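Side-chain contacts in malonyl CoA reductase (malonate semialdehyde-forming) (Sulfolobus tokodaii, PDB 2EP5), which probably catalyses the NADPH-dependent reduction of malonyl-CoA to malonate semialdehyde and CoA, as a member of the aspartate-semialdehyde dehydrogenase family: residues A[112-115]-A[116-119]; A[119-122]-A[123-126]; A[218-222]-A[223-227]; A[267-270]-A[271-275]. One frame throughout, in Å; residues are numbered along the deposited sequence.

Contact 1 (A[112-115]-A[116-119]); sequences RMDP and DVPL
D116 N and V117 N both donate to D114, and these two bonds close a tight reversal of the chain. D114 OD1 takes the backbone N-H of D116 at 2.8 Å on its anti lone pair, turned away from OD2. The carbonyl O of D114 receives V117 N at 2.9 Å, the donor 54° out of the carbonyl plane. Because CG stands anti to the N of D114 (chi1 -175°), the carboxylate swings over the turn to meet the amide of D116. P115 suits the corner between them, since its ring holds phi near the value the turn needs and its nitrogen has no hydrogen to satisfy.

Charge enters through the second aspartate. OD1 of D114 and OD2 of D116 lie 3.8 Å apart, their carboxylate planes 50° askew, and a water donates to both, which probably eases the repulsion. The other oxygen of D114 forms a salt bridge with K139, while K214 bonds to the carbonyls of R112, D114 and V117.

Apolar contacts line the two arms. V117 lays its branch CG2 3.5 Å from CB of D114, the side chains crossing at about a right angle. CD1 of L119 presses on the aliphatic part of R112, 3.4 Å from CG. The extended arginine carries its guanidinium on to the carbonyl of N107 and a salt bridge with E211, while CD2 of L119 reaches the M113 sulfur, SD, at 4.3 Å. An Asx turn laid over a type I beta turn shapes this loop of the NAD-binding domain between strand 103-106 and helix 122-125.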
ATOM      1  N   ARG A 112      23.551  25.970   4.644  1.00 23.01           N
ATOM      2  CA  ARG A 112      22.624  26.438   3.611  1.00 23.22           C
ATOM      3  C   ARG A 112      22.180  27.882   3.791  1.00 22.69           C
ATOM      4  O   ARG A 112      21.969  28.601   2.812  1.00 23.61           O
ATOM      5  CB  ARG A 112      21.381  25.556   3.552  1.00 21.45           C
ATOM      6  CG  ARG A 112      21.528  24.292   2.743  1.00 24.28           C
ATOM      7  CD  ARG A 112      20.176  23.596   2.700  1.00 25.38           C
ATOM      8  NE  ARG A 112      20.233  22.211   2.253  1.00 21.28           N
ATOM      9  CZ  ARG A 112      19.356  21.293   2.645  1.00 22.25           C
ATOM     10  NH1 ARG A 112      18.382  21.632   3.484  1.00 20.09           N
ATOM     11  NH2 ARG A 112      19.443  20.046   2.203  1.00 19.32           N
ATOM     12  N   MET A 113      22.040  28.306   5.041  1.00 22.69           N
ATOM     13  CA  MET A 113      21.602  29.663   5.323  1.00 22.31           C
ATOM     14  C   MET A 113      22.739  30.606   5.737  1.00 21.93           C
ATOM     15  O   MET A 113      22.492  31.693   6.260  1.00 21.61           O
ATOM     16  CB  MET A 113      20.497  29.635   6.386  1.00 20.22           C
ATOM     17  CG  MET A 113      19.217  28.919   5.936  1.00 19.62           C
ATOM     18  SD  MET A 113      18.465  29.606   4.410  1.00 22.82           S
ATOM     19  CE  MET A 113      17.807  31.188   5.011  1.00 22.33           C
ATOM     20  N   ASP A 114      23.981  30.198   5.491  1.00 21.27           N
ATOM     21  CA  ASP A 114      25.127  31.040   5.816  1.00 20.75           C
ATOM     22  C   ASP A 114      25.137  32.150   4.774  1.00 21.89           C
ATOM     23  O   ASP A 114      25.145  31.876   3.580  1.00 22.35           O
ATOM     24  CB  ASP A 114      26.432  30.242   5.742  1.00 21.80           C
ATOM     25  CG  ASP A 114      27.640  31.049   6.202  1.00 21.67           C
ATOM     26  OD1 ASP A 114      27.945  32.091   5.582  1.00 24.67           O
ATOM     27  OD2 ASP A 114      28.284  30.643   7.187  1.00 21.04           O
ATOM     28  N   PRO A 115      25.121  33.417   5.219  1.00 23.82           N
ATOM     29  CA  PRO A 115      25.121  34.629   4.388  1.00 24.53           C
ATOM     30  C   PRO A 115      26.239  34.714   3.353  1.00 26.29           C
ATOM     31  O   PRO A 115      26.119  35.448   2.373  1.00 27.81           O
ATOM     32  CB  PRO A 115      25.224  35.756   5.413  1.00 25.57           C
ATOM     33  CG  PRO A 115      24.561  35.180   6.621  1.00 25.92           C
ATOM     34  CD  PRO A 115      25.092  33.772   6.649  1.00 24.97           C
ATOM     35  N   ASP A 116      27.326  33.977   3.568  1.00 26.32           N
ATOM     36  CA  ASP A 116      28.444  33.996   2.627  1.00 26.93           C
ATOM     37  C   ASP A 116      28.457  32.770   1.724  1.00 28.05           C
ATOM     38  O   ASP A 116      29.331  32.627   0.864  1.00 29.37           O
ATOM     39  CB  ASP A 116      29.775  34.073   3.376  1.00 26.62           C
ATOM     40  CG  ASP A 116      29.850  35.265   4.302  1.00 27.45           C
ATOM     41  OD1 ASP A 116      29.466  36.375   3.875  1.00 25.32           O
ATOM     42  OD2 ASP A 116      30.298  35.088   5.454  1.00 29.44           O
ATOM     43  N   VAL A 117      27.487  31.883   1.919  1.00 26.67           N
ATOM     44  CA  VAL A 117      27.416  30.669   1.125  1.00 25.00           C
ATOM     45  C   VAL A 117      26.202  30.697   0.206  1.00 25.28           C
ATOM     46  O   VAL A 117      25.069  30.871   0.655  1.00 24.64           O
ATOM     47  CB  VAL A 117      27.347  29.433   2.039  1.00 24.31           C
ATOM     48  CG1 VAL A 117      27.352  28.166   1.214  1.00 21.81           C
ATOM     49  CG2 VAL A 117      28.522  29.451   3.010  1.00 22.89           C
ATOM     50  N   PRO A 118      26.426  30.530  -1.104  1.00 25.08           N
ATOM     51  CA  PRO A 118      25.314  30.543  -2.061  1.00 23.67           C
ATOM     52  C   PRO A 118      24.454  29.282  -1.920  1.00 22.49           C
ATOM     53  O   PRO A 118      24.989  28.181  -1.763  1.00 20.52           O
ATOM     54  CB  PRO A 118      26.014  30.586  -3.421  1.00 23.70           C
ATOM     55  CG  PRO A 118      27.454  30.984  -3.100  1.00 26.04           C
ATOM     56  CD  PRO A 118      27.710  30.320  -1.790  1.00 23.89           C
ATOM     57  N   LEU A 119      23.133  29.452  -1.945  1.00 21.09           N
ATOM     58  CA  LEU A 119      22.196  28.323  -1.872  1.00 21.59           C
ATOM     59  C   LEU A 119      21.632  28.291  -3.284  1.00 20.95           C
ATOM     60  O   LEU A 119      20.806  29.125  -3.655  1.00 20.96           O
ATOM     61  CB  LEU A 119      21.088  28.589  -0.852  1.00 20.03           C
ATOM     62  CG  LEU A 119      20.161  27.412  -0.528  1.00 20.42           C
ATOM     63  CD1 LEU A 119      20.979  26.199  -0.077  1.00 18.97           C
ATOM     64  CD2 LEU A 119      19.180  27.832   0.554  1.00 19.43           C
TER
HETATM   65  O   HOH W   1      28.591  33.819   7.904  1.00 30.05           O

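Contact 2 (A[119-122]-A[123-126]); sequences LINP and EINW
The entry into the short helix 122-125 is fastened by N125, whose amide reaches back to the main chain of the preceding loop. Its ND2 gives a nearly straight bond (165°) to L119 O at 2.6 Å, and its OD1 accepts N121 N at 3.1 Å in the carbonyl plane. CG lies between the backbone N and the carbonyl carbon (chi1 63°), turning the amide toward residues 119 and 121. Asparagine suits the place, offering donor and acceptor on one flat group. Without the amide, as with an alanine here, the buried L119 O and N121 N would probably lose these mates.

The main chain adds N125 N to N121 O at 3.1 Å, and I124 N bonds weakly to the same oxygen. CG1 of I124 packs 3.7 Å from ND2 of N121, whose OD1 goes to R331. P122 needs no N-H partner; its O meets the edge of the W126 ring at CD1, 3.3 Å away. E123 bends at chi2 (86°), bringing OE1 beside P122 CB and to R331 in a salt bridge. This is the one-turn helix 122-125 of the NAD-binding domain, its last residue tied by its amide to the extended chain from strand 103-106.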
ATOM      1  N   LEU A 119      23.133  29.452  -1.945  1.00 21.09           N
ATOM      2  CA  LEU A 119      22.196  28.323  -1.872  1.00 21.59           C
ATOM      3  C   LEU A 119      21.632  28.291  -3.284  1.00 20.95           C
ATOM      4  O   LEU A 119      20.806  29.125  -3.655  1.00 20.96           O
ATOM      5  CB  LEU A 119      21.088  28.589  -0.852  1.00 20.03           C
ATOM      6  CG  LEU A 119      20.161  27.412  -0.528  1.00 20.42           C
ATOM      7  CD1 LEU A 119      20.979  26.199  -0.077  1.00 18.97           C
ATOM      8  CD2 LEU A 119      19.180  27.832   0.554  1.00 19.43           C
ATOM      9  N   ILE A 120      22.086  27.330  -4.075  1.00 21.36           N
ATOM     10  CA  ILE A 120      21.683  27.274  -5.466  1.00 22.38           C
ATOM     11  C   ILE A 120      20.659  26.278  -5.974  1.00 23.98           C
ATOM     12  O   ILE A 120      20.639  25.110  -5.596  1.00 23.27           O
ATOM     13  CB  ILE A 120      22.927  27.121  -6.382  1.00 21.78           C
ATOM     14  CG1 ILE A 120      23.947  28.223  -6.072  1.00 22.11           C
ATOM     15  CG2 ILE A 120      22.514  27.203  -7.855  1.00 19.80           C
ATOM     16  CD1 ILE A 120      23.412  29.630  -6.257  1.00 21.91           C
ATOM     17  N   ASN A 121      19.809  26.805  -6.851  1.00 25.57           N
ATOM     18  CA  ASN A 121      18.798  26.068  -7.591  1.00 28.47           C
ATOM     19  C   ASN A 121      19.009  26.801  -8.914  1.00 28.41           C
ATOM     20  O   ASN A 121      18.418  27.856  -9.158  1.00 27.04           O
ATOM     21  CB  ASN A 121      17.379  26.294  -7.058  1.00 28.20           C
ATOM     22  CG  ASN A 121      16.380  25.322  -7.675  1.00 30.11           C
ATOM     23  OD1 ASN A 121      16.726  24.575  -8.595  1.00 26.73           O
ATOM     24  ND2 ASN A 121      15.141  25.325  -7.179  1.00 29.20           N
ATOM     25  N   PRO A 122      19.886  26.250  -9.774  1.00 29.45           N
ATOM     26  CA  PRO A 122      20.281  26.765 -11.092  1.00 28.82           C
ATOM     27  C   PRO A 122      19.365  27.790 -11.770  1.00 28.16           C
ATOM     28  O   PRO A 122      19.699  28.972 -11.852  1.00 28.25           O
ATOM     29  CB  PRO A 122      20.461  25.492 -11.907  1.00 30.14           C
ATOM     30  CG  PRO A 122      21.056  24.565 -10.903  1.00 28.67           C
ATOM     31  CD  PRO A 122      20.182  24.805  -9.685  1.00 28.78           C
ATOM     32  N   GLU A 123      18.221  27.336 -12.262  1.00 27.37           N
ATOM     33  CA  GLU A 123      17.278  28.217 -12.941  1.00 27.56           C
ATOM     34  C   GLU A 123      16.838  29.412 -12.098  1.00 27.51           C
ATOM     35  O   GLU A 123      16.670  30.516 -12.607  1.00 28.41           O
ATOM     36  CB  GLU A 123      16.029  27.430 -13.371  1.00 27.00           C
ATOM     37  CG  GLU A 123      16.259  26.393 -14.468  1.00 26.67           C
ATOM     38  CD  GLU A 123      16.712  25.040 -13.944  1.00 26.43           C
ATOM     39  OE1 GLU A 123      17.236  24.972 -12.817  1.00 29.10           O
ATOM     40  OE2 GLU A 123      16.562  24.039 -14.670  1.00 24.06           O
ATOM     41  N   ILE A 124      16.667  29.191 -10.806  1.00 28.96           N
ATOM     42  CA  ILE A 124      16.190  30.235  -9.913  1.00 29.60           C
ATOM     43  C   ILE A 124      17.168  31.345  -9.507  1.00 29.87           C
ATOM     44  O   ILE A 124      16.829  32.528  -9.590  1.00 28.79           O
ATOM     45  CB  ILE A 124      15.601  29.596  -8.633  1.00 29.69           C
ATOM     46  CG1 ILE A 124      14.638  28.467  -9.017  1.00 30.78           C
ATOM     47  CG2 ILE A 124      14.863  30.637  -7.811  1.00 30.83           C
ATOM     48  CD1 ILE A 124      13.523  28.894  -9.956  1.00 30.58           C
ATOM     49  N   ASN A 125      18.372  30.982  -9.071  1.00 29.39           N
ATOM     50  CA  ASN A 125      19.321  31.996  -8.624  1.00 28.44           C
ATOM     51  C   ASN A 125      20.792  31.713  -8.924  1.00 27.32           C
ATOM     52  O   ASN A 125      21.637  31.807  -8.034  1.00 26.16           O
ATOM     53  CB  ASN A 125      19.147  32.219  -7.115  1.00 27.06           C
ATOM     54  CG  ASN A 125      19.454  30.972  -6.307  1.00 27.60           C
ATOM     55  OD1 ASN A 125      19.315  29.854  -6.797  1.00 27.03           O
ATOM     56  ND2 ASN A 125      19.860  31.156  -5.061  1.00 29.02           N
ATOM     57  N   TRP A 126      21.105  31.385 -10.173  1.00 26.28           N
ATOM     58  CA  TRP A 126      22.490  31.116 -10.535  1.00 25.21           C
ATOM     59  C   TRP A 126      23.382  32.329 -10.264  1.00 24.89           C
ATOM     60  O   TRP A 126      24.552  32.180  -9.909  1.00 22.90           O
ATOM     61  CB  TRP A 126      22.592  30.711 -12.006  1.00 25.56           C
ATOM     62  CG  TRP A 126      21.998  31.687 -12.967  1.00 26.06           C
ATOM     63  CD1 TRP A 126      20.704  31.732 -13.403  1.00 25.68           C
ATOM     64  CD2 TRP A 126      22.684  32.751 -13.635  1.00 27.22           C
ATOM     65  NE1 TRP A 126      20.545  32.754 -14.306  1.00 25.53           N
ATOM     66  CE2 TRP A 126      21.743  33.397 -14.467  1.00 25.70           C
ATOM     67  CE3 TRP A 126      24.004  33.223 -13.611  1.00 27.56           C
ATOM     68  CZ2 TRP A 126      22.079  34.489 -15.269  1.00 27.10           C
ATOM     69  CZ3 TRP A 126      24.339  34.310 -14.410  1.00 28.29           C
ATOM     70  CH2 TRP A 126      23.377  34.931 -15.229  1.00 27.31           C
TER

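Contact 3 (A[218-222]-A[223-227]); sequences KLENN and QIIPA
E220 sets CG anti to its carbonyl carbon (chi1 -53°) and then runs extended, which carries its carboxylate across to I225 on the facing strand; Q223 instead places CG between its backbone N and carbonyl carbon (chi1 59°), so that this methylene comes down on E220 O at 3.0 Å. Both sit in a beta hairpin with a two-residue loop. N221 and N222 fill the loop with left-handed backbone angles close to those of a type I' turn, and asparagine tolerates positive phi better than most residues.

The backbone joins the arms. K218 and I225 form an antiparallel hydrogen-bonded pair, with K218 N to I225 O at 2.9 Å and I225 N to K218 O at 2.6 Å. L219 faces I224 as a non-hydrogen-bonded pair, assisted by CA-H...O contacts from both residues. Next to the loop, E220 N reaches Q223 O at 2.7 Å, nearly along the C=O axis, while the return bond from Q223 N to E220 O is weak.

L219 and I224 turn to the face that packs on the protein, offering their aliphatic groups, L219 to E130 and I224 to L131, H128 and K214. The other face bears K218 and I225. A glycine in place of E220 removes the arm lying across I225, and the isoleucine would probably be left uncovered there and freer to turn. CD1 of L219 approaches Q223 O at 3.4 Å, whereas the E220 side chain crosses that of I225 at about a right angle, E220 OE2 lying 3.1 Å from I225 CG1.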
ATOM      1  N   LYS A 218      17.613  38.538  -3.822  1.00 28.43           N
ATOM      2  CA  LYS A 218      18.274  39.299  -4.868  1.00 30.84           C
ATOM      3  C   LYS A 218      19.696  39.643  -4.463  1.00 31.10           C
ATOM      4  O   LYS A 218      19.954  39.998  -3.315  1.00 29.67           O
ATOM      5  CB  LYS A 218      17.495  40.588  -5.132  1.00 33.57           C
ATOM      6  CG  LYS A 218      17.978  41.407  -6.317  1.00 36.84           C
ATOM      7  CD  LYS A 218      17.297  42.774  -6.317  1.00 40.81           C
ATOM      8  CE  LYS A 218      17.508  43.533  -7.621  1.00 42.08           C
ATOM      9  NZ  LYS A 218      16.778  42.896  -8.758  1.00 43.71           N
ATOM     10  N   LEU A 219      20.616  39.529  -5.414  1.00 33.17           N
ATOM     11  CA  LEU A 219      22.020  39.840  -5.175  1.00 34.26           C
ATOM     12  C   LEU A 219      22.247  41.334  -5.350  1.00 35.98           C
ATOM     13  O   LEU A 219      21.940  41.883  -6.403  1.00 36.13           O
ATOM     14  CB  LEU A 219      22.899  39.094  -6.171  1.00 33.38           C
ATOM     15  CG  LEU A 219      24.379  39.471  -6.141  1.00 33.62           C
ATOM     16  CD1 LEU A 219      25.045  38.852  -4.918  1.00 29.79           C
ATOM     17  CD2 LEU A 219      25.042  38.986  -7.419  1.00 33.31           C
ATOM     18  N   GLU A 220      22.788  41.982  -4.321  1.00 38.74           N
ATOM     19  CA  GLU A 220      23.059  43.420  -4.366  1.00 41.33           C
ATOM     20  C   GLU A 220      24.271  43.748  -3.507  1.00 41.54           C
ATOM     21  O   GLU A 220      24.272  43.487  -2.304  1.00 42.28           O
ATOM     22  CB  GLU A 220      21.867  44.209  -3.829  1.00 44.34           C
ATOM     23  CG  GLU A 220      20.535  43.883  -4.467  1.00 49.73           C
ATOM     24  CD  GLU A 220      19.391  44.595  -3.771  1.00 53.36           C
ATOM     25  OE1 GLU A 220      19.412  45.846  -3.731  1.00 55.45           O
ATOM     26  OE2 GLU A 220      18.479  43.907  -3.257  1.00 54.12           O
ATOM     27  N   ASN A 221      25.292  44.339  -4.116  1.00 41.71           N
ATOM     28  CA  ASN A 221      26.507  44.696  -3.391  1.00 43.23           C
ATOM     29  C   ASN A 221      27.172  43.487  -2.752  1.00 42.33           C
ATOM     30  O   ASN A 221      27.420  43.466  -1.544  1.00 42.75           O
ATOM     31  CB  ASN A 221      26.228  45.737  -2.294  1.00 46.39           C
ATOM     32  CG  ASN A 221      25.920  47.113  -2.851  1.00 49.30           C
ATOM     33  OD1 ASN A 221      24.780  47.416  -3.208  1.00 51.20           O
ATOM     34  ND2 ASN A 221      26.944  47.953  -2.934  1.00 50.34           N
ATOM     35  N   ASN A 222      27.441  42.470  -3.560  1.00 40.06           N
ATOM     36  CA  ASN A 222      28.121  41.283  -3.070  1.00 38.05           C
ATOM     37  C   ASN A 222      27.395  40.536  -1.960  1.00 34.70           C
ATOM     38  O   ASN A 222      28.016  39.789  -1.211  1.00 33.44           O
ATOM     39  CB  ASN A 222      29.520  41.670  -2.585  1.00 40.84           C
ATOM     40  CG  ASN A 222      30.156  42.753  -3.444  1.00 45.22           C
ATOM     41  OD1 ASN A 222      30.186  42.649  -4.674  1.00 46.03           O
ATOM     42  ND2 ASN A 222      30.672  43.800  -2.798  1.00 47.07           N
ATOM     43  N   GLN A 223      26.092  40.746  -1.832  1.00 32.59           N
ATOM     44  CA  GLN A 223      25.332  40.030  -0.811  1.00 31.55           C
ATOM     45  C   GLN A 223      23.917  39.735  -1.291  1.00 30.56           C
ATOM     46  O   GLN A 223      23.430  40.325  -2.258  1.00 29.82           O
ATOM     47  CB  GLN A 223      25.274  40.818   0.499  1.00 30.29           C
ATOM     48  CG  GLN A 223      24.639  42.184   0.367  1.00 34.60           C
ATOM     49  CD  GLN A 223      24.407  42.871   1.701  1.00 34.52           C
ATOM     50  OE1 GLN A 223      24.127  44.067   1.742  1.00 38.79           O
ATOM     51  NE2 GLN A 223      24.510  42.121   2.794  1.00 32.74           N
ATOM     52  N   ILE A 224      23.261  38.810  -0.608  1.00 29.04           N
ATOM     53  CA  ILE A 224      21.911  38.432  -0.970  1.00 27.56           C
ATOM     54  C   ILE A 224      20.860  39.089  -0.098  1.00 25.61           C
ATOM     55  O   ILE A 224      20.836  38.890   1.113  1.00 24.38           O
ATOM     56  CB  ILE A 224      21.717  36.913  -0.866  1.00 27.10           C
ATOM     57  CG1 ILE A 224      22.583  36.212  -1.911  1.00 25.49           C
ATOM     58  CG2 ILE A 224      20.242  36.566  -1.048  1.00 26.78           C
ATOM     59  CD1 ILE A 224      22.599  34.718  -1.762  1.00 28.35           C
ATOM     60  N   ILE A 225      19.993  39.876  -0.722  1.00 24.30           N
ATOM     61  CA  ILE A 225      18.905  40.508   0.001  1.00 23.99           C
ATOM     62  C   ILE A 225      17.753  39.510  -0.011  1.00 23.27           C
ATOM     63  O   ILE A 225      17.159  39.247  -1.057  1.00 23.02           O
ATOM     64  CB  ILE A 225      18.450  41.808  -0.678  1.00 26.01           C
ATOM     65  CG1 ILE A 225      19.553  42.862  -0.570  1.00 26.51           C
ATOM     66  CG2 ILE A 225      17.155  42.305  -0.030  1.00 27.44           C
ATOM     67  CD1 ILE A 225      19.963  43.164   0.865  1.00 28.31           C
ATOM     68  N   PRO A 226      17.425  38.938   1.154  1.00 23.10           N
ATOM     69  CA  PRO A 226      16.343  37.956   1.288  1.00 23.89           C
ATOM     70  C   PRO A 226      15.016  38.470   0.758  1.00 25.56           C
ATOM     71  O   PRO A 226      14.629  39.599   1.055  1.00 26.57           O
ATOM     72  CB  PRO A 226      16.294  37.700   2.794  1.00 21.72           C
ATOM     73  CG  PRO A 226      17.709  37.944   3.224  1.00 23.05           C
ATOM     74  CD  PRO A 226      18.046  39.206   2.463  1.00 22.56           C
ATOM     75  N   ALA A 227      14.323  37.655  -0.030  1.00 26.49           N
ATOM     76  CA  ALA A 227      13.027  38.071  -0.559  1.00 29.99           C
ATOM     77  C   ALA A 227      12.037  38.100   0.598  1.00 30.66           C
ATOM     78  O   ALA A 227      12.130  37.292   1.520  1.00 29.71           O
ATOM     79  CB  ALA A 227      12.543  37.101  -1.635  1.00 28.59           C
TER

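Contact 4 (A[267-270]-A[271-275]); sequences NFKS and LPQQK
From an extended S270 the chain turns directly into helix 271-274, and S270 O takes Q274 N at 3.0 Å in the carbonyl plane, with a weak bond from Q273 N to the same oxygen. Q273 sends its side chain back against the direction of the helix. A bend at chi2 (67°) brings OE1 to S270 N, 2.9 Å away, where the amide hydrogen meets a lone pair in the carbonyl plane. The length of glutamine suits this return, and its NE2 goes on to P281 O and the carboxylate of E123.

S270 holds the N-cap position, but its hydroxyl does not cap the helix; the reach from Q273 supplies one half of what would be a capping box. With OG anti to the backbone N (chi1 -171°), the serine hydroxyl is instead hydrogen-bonded to E123 O. P272 fits the first turn because a helix has no acceptor for its nitrogen there; its CD rests 3.7 Å from S270 CB. K269 CB lies 4.1 Å from Q273 CB, the two side chains passing slantwise. Q274 lays CG 3.2 Å from S270 O. L271 points away from the 267-270 segment and packs on W126 and L347.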
ATOM      1  N   ASN A 267       6.667  29.022 -20.170  1.00 31.56           N
ATOM      2  CA  ASN A 267       7.736  29.628 -20.951  1.00 31.84           C
ATOM      3  C   ASN A 267       8.962  29.947 -20.109  1.00 31.77           C
ATOM      4  O   ASN A 267       9.919  30.532 -20.613  1.00 33.29           O
ATOM      5  CB  ASN A 267       7.248  30.921 -21.605  1.00 32.15           C
ATOM      6  CG  ASN A 267       6.341  30.671 -22.790  1.00 34.07           C
ATOM      7  OD1 ASN A 267       5.683  31.591 -23.271  1.00 34.84           O
ATOM      8  ND2 ASN A 267       6.308  29.427 -23.275  1.00 33.53           N
ATOM      9  N   PHE A 268       8.944  29.573 -18.834  1.00 30.56           N
ATOM     10  CA  PHE A 268      10.085  29.867 -17.977  1.00 30.04           C
ATOM     11  C   PHE A 268      11.344  29.108 -18.361  1.00 30.09           C
ATOM     12  O   PHE A 268      11.380  27.877 -18.306  1.00 30.13           O
ATOM     13  CB  PHE A 268       9.772  29.568 -16.512  1.00 28.93           C
ATOM     14  CG  PHE A 268      10.899  29.922 -15.573  1.00 31.01           C
ATOM     15  CD1 PHE A 268      11.319  31.247 -15.435  1.00 30.99           C
ATOM     16  CD2 PHE A 268      11.547  28.933 -14.830  1.00 29.38           C
ATOM     17  CE1 PHE A 268      12.367  31.583 -14.569  1.00 30.03           C
ATOM     18  CE2 PHE A 268      12.593  29.255 -13.964  1.00 28.79           C
ATOM     19  CZ  PHE A 268      13.005  30.582 -13.832  1.00 31.36           C
ATOM     20  N   LYS A 269      12.368  29.859 -18.752  1.00 30.89           N
ATOM     21  CA  LYS A 269      13.668  29.304 -19.114  1.00 32.77           C
ATOM     22  C   LYS A 269      14.720  30.198 -18.479  1.00 32.32           C
ATOM     23  O   LYS A 269      14.476  31.378 -18.239  1.00 32.82           O
ATOM     24  CB  LYS A 269      13.871  29.283 -20.631  1.00 33.93           C
ATOM     25  CG  LYS A 269      13.056  28.236 -21.365  1.00 36.77           C
ATOM     26  CD  LYS A 269      13.559  28.076 -22.791  1.00 39.93           C
ATOM     27  CE  LYS A 269      12.546  27.362 -23.663  1.00 41.08           C
ATOM     28  NZ  LYS A 269      11.332  28.209 -23.865  1.00 43.32           N
ATOM     29  N   SER A 270      15.889  29.639 -18.204  1.00 31.29           N
ATOM     30  CA  SER A 270      16.949  30.414 -17.584  1.00 30.58           C
ATOM     31  C   SER A 270      18.285  30.075 -18.241  1.00 30.68           C
ATOM     32  O   SER A 270      18.316  29.468 -19.312  1.00 30.27           O
ATOM     33  CB  SER A 270      16.986  30.117 -16.082  1.00 29.62           C
ATOM     34  OG  SER A 270      17.861  30.994 -15.403  1.00 30.83           O
ATOM     35  N   LEU A 271      19.380  30.465 -17.594  1.00 31.30           N
ATOM     36  CA  LEU A 271      20.725  30.223 -18.109  1.00 31.97           C
ATOM     37  C   LEU A 271      21.006  28.754 -18.417  1.00 32.61           C
ATOM     38  O   LEU A 271      21.603  28.437 -19.449  1.00 32.81           O
ATOM     39  CB  LEU A 271      21.765  30.763 -17.124  1.00 32.13           C
ATOM     40  CG  LEU A 271      23.246  30.612 -17.491  1.00 33.67           C
ATOM     41  CD1 LEU A 271      24.046  31.749 -16.869  1.00 33.27           C
ATOM     42  CD2 LEU A 271      23.765  29.261 -17.021  1.00 32.52           C
ATOM     43  N   PRO A 272      20.589  27.837 -17.523  1.00 32.68           N
ATOM     44  CA  PRO A 272      20.828  26.409 -17.768  1.00 31.80           C
ATOM     45  C   PRO A 272      20.210  25.939 -19.091  1.00 32.03           C
ATOM     46  O   PRO A 272      20.771  25.084 -19.777  1.00 31.55           O
ATOM     47  CB  PRO A 272      20.190  25.738 -16.554  1.00 31.39           C
ATOM     48  CG  PRO A 272      20.373  26.764 -15.469  1.00 31.89           C
ATOM     49  CD  PRO A 272      20.027  28.055 -16.177  1.00 32.02           C
ATOM     50  N   GLN A 273      19.054  26.496 -19.444  1.00 31.55           N
ATOM     51  CA  GLN A 273      18.381  26.133 -20.692  1.00 31.40           C
ATOM     52  C   GLN A 273      19.056  26.810 -21.885  1.00 31.80           C
ATOM     53  O   GLN A 273      19.147  26.242 -22.970  1.00 31.76           O
ATOM     54  CB  GLN A 273      16.907  26.553 -20.660  1.00 29.05           C
ATOM     55  CG  GLN A 273      15.995  25.674 -19.822  1.00 29.74           C
ATOM     56  CD  GLN A 273      16.287  25.749 -18.333  1.00 31.21           C
ATOM     57  OE1 GLN A 273      16.478  26.836 -17.775  1.00 31.52           O
ATOM     58  NE2 GLN A 273      16.303  24.595 -17.678  1.00 31.18           N
ATOM     59  N   GLN A 274      19.524  28.031 -21.670  1.00 33.21           N
ATOM     60  CA  GLN A 274      20.166  28.800 -22.720  1.00 33.80           C
ATOM     61  C   GLN A 274      21.514  28.226 -23.136  1.00 33.62           C
ATOM     62  O   GLN A 274      21.840  28.202 -24.320  1.00 33.06           O
ATOM     63  CB  GLN A 274      20.331  30.245 -22.262  1.00 35.57           C
ATOM     64  CG  GLN A 274      19.015  30.987 -22.098  1.00 41.32           C
ATOM     65  CD  GLN A 274      19.163  32.250 -21.268  1.00 44.17           C
ATOM     66  OE1 GLN A 274      20.149  32.980 -21.398  1.00 47.07           O
ATOM     67  NE2 GLN A 274      18.179  32.519 -20.416  1.00 44.30           N
ATOM     68  N   LYS A 275      22.291  27.763 -22.166  1.00 33.25           N
ATOM     69  CA  LYS A 275      23.599  27.197 -22.462  1.00 33.66           C
ATOM     70  C   LYS A 275      23.486  25.702 -22.724  1.00 33.47           C
ATOM     71  O   LYS A 275      24.495  25.019 -22.919  1.00 32.88           O
ATOM     72  CB  LYS A 275      24.557  27.444 -21.299  1.00 34.78           C
ATOM     73  CG  LYS A 275      24.668  28.897 -20.893  1.00 38.41           C
ATOM     74  CD  LYS A 275      25.103  29.778 -22.052  1.00 40.30           C
ATOM     75  CE  LYS A 275      25.260  31.220 -21.597  1.00 41.58           C
ATOM     76  NZ  LYS A 275      25.599  32.135 -22.718  1.00 44.02           N
TER

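How the contacts relate
Contacts 1 and 2 follow one another along the chain: L119 closes the first and opens the second, and their centres are 12 Å apart. Contact 2 also touches contact 4, joining the NAD-binding part of the chain to the dimerisation part: E123 OE2 lies 3.1 Å from Q273 NE2, E123 O lies 3.1 Å from S270 OG, and W126 CZ3 packs 3.6 Å from L271 CD1. Contact 3 stands at the surface, about 5 Å by nearest atoms from both contacts 1 and 2, without touching either. The side chains of R112 and N121 are about 7 and 10 Å from that of C151, the predicted acyl-thioester cysteine; contacts 3 and 4 lie away from it.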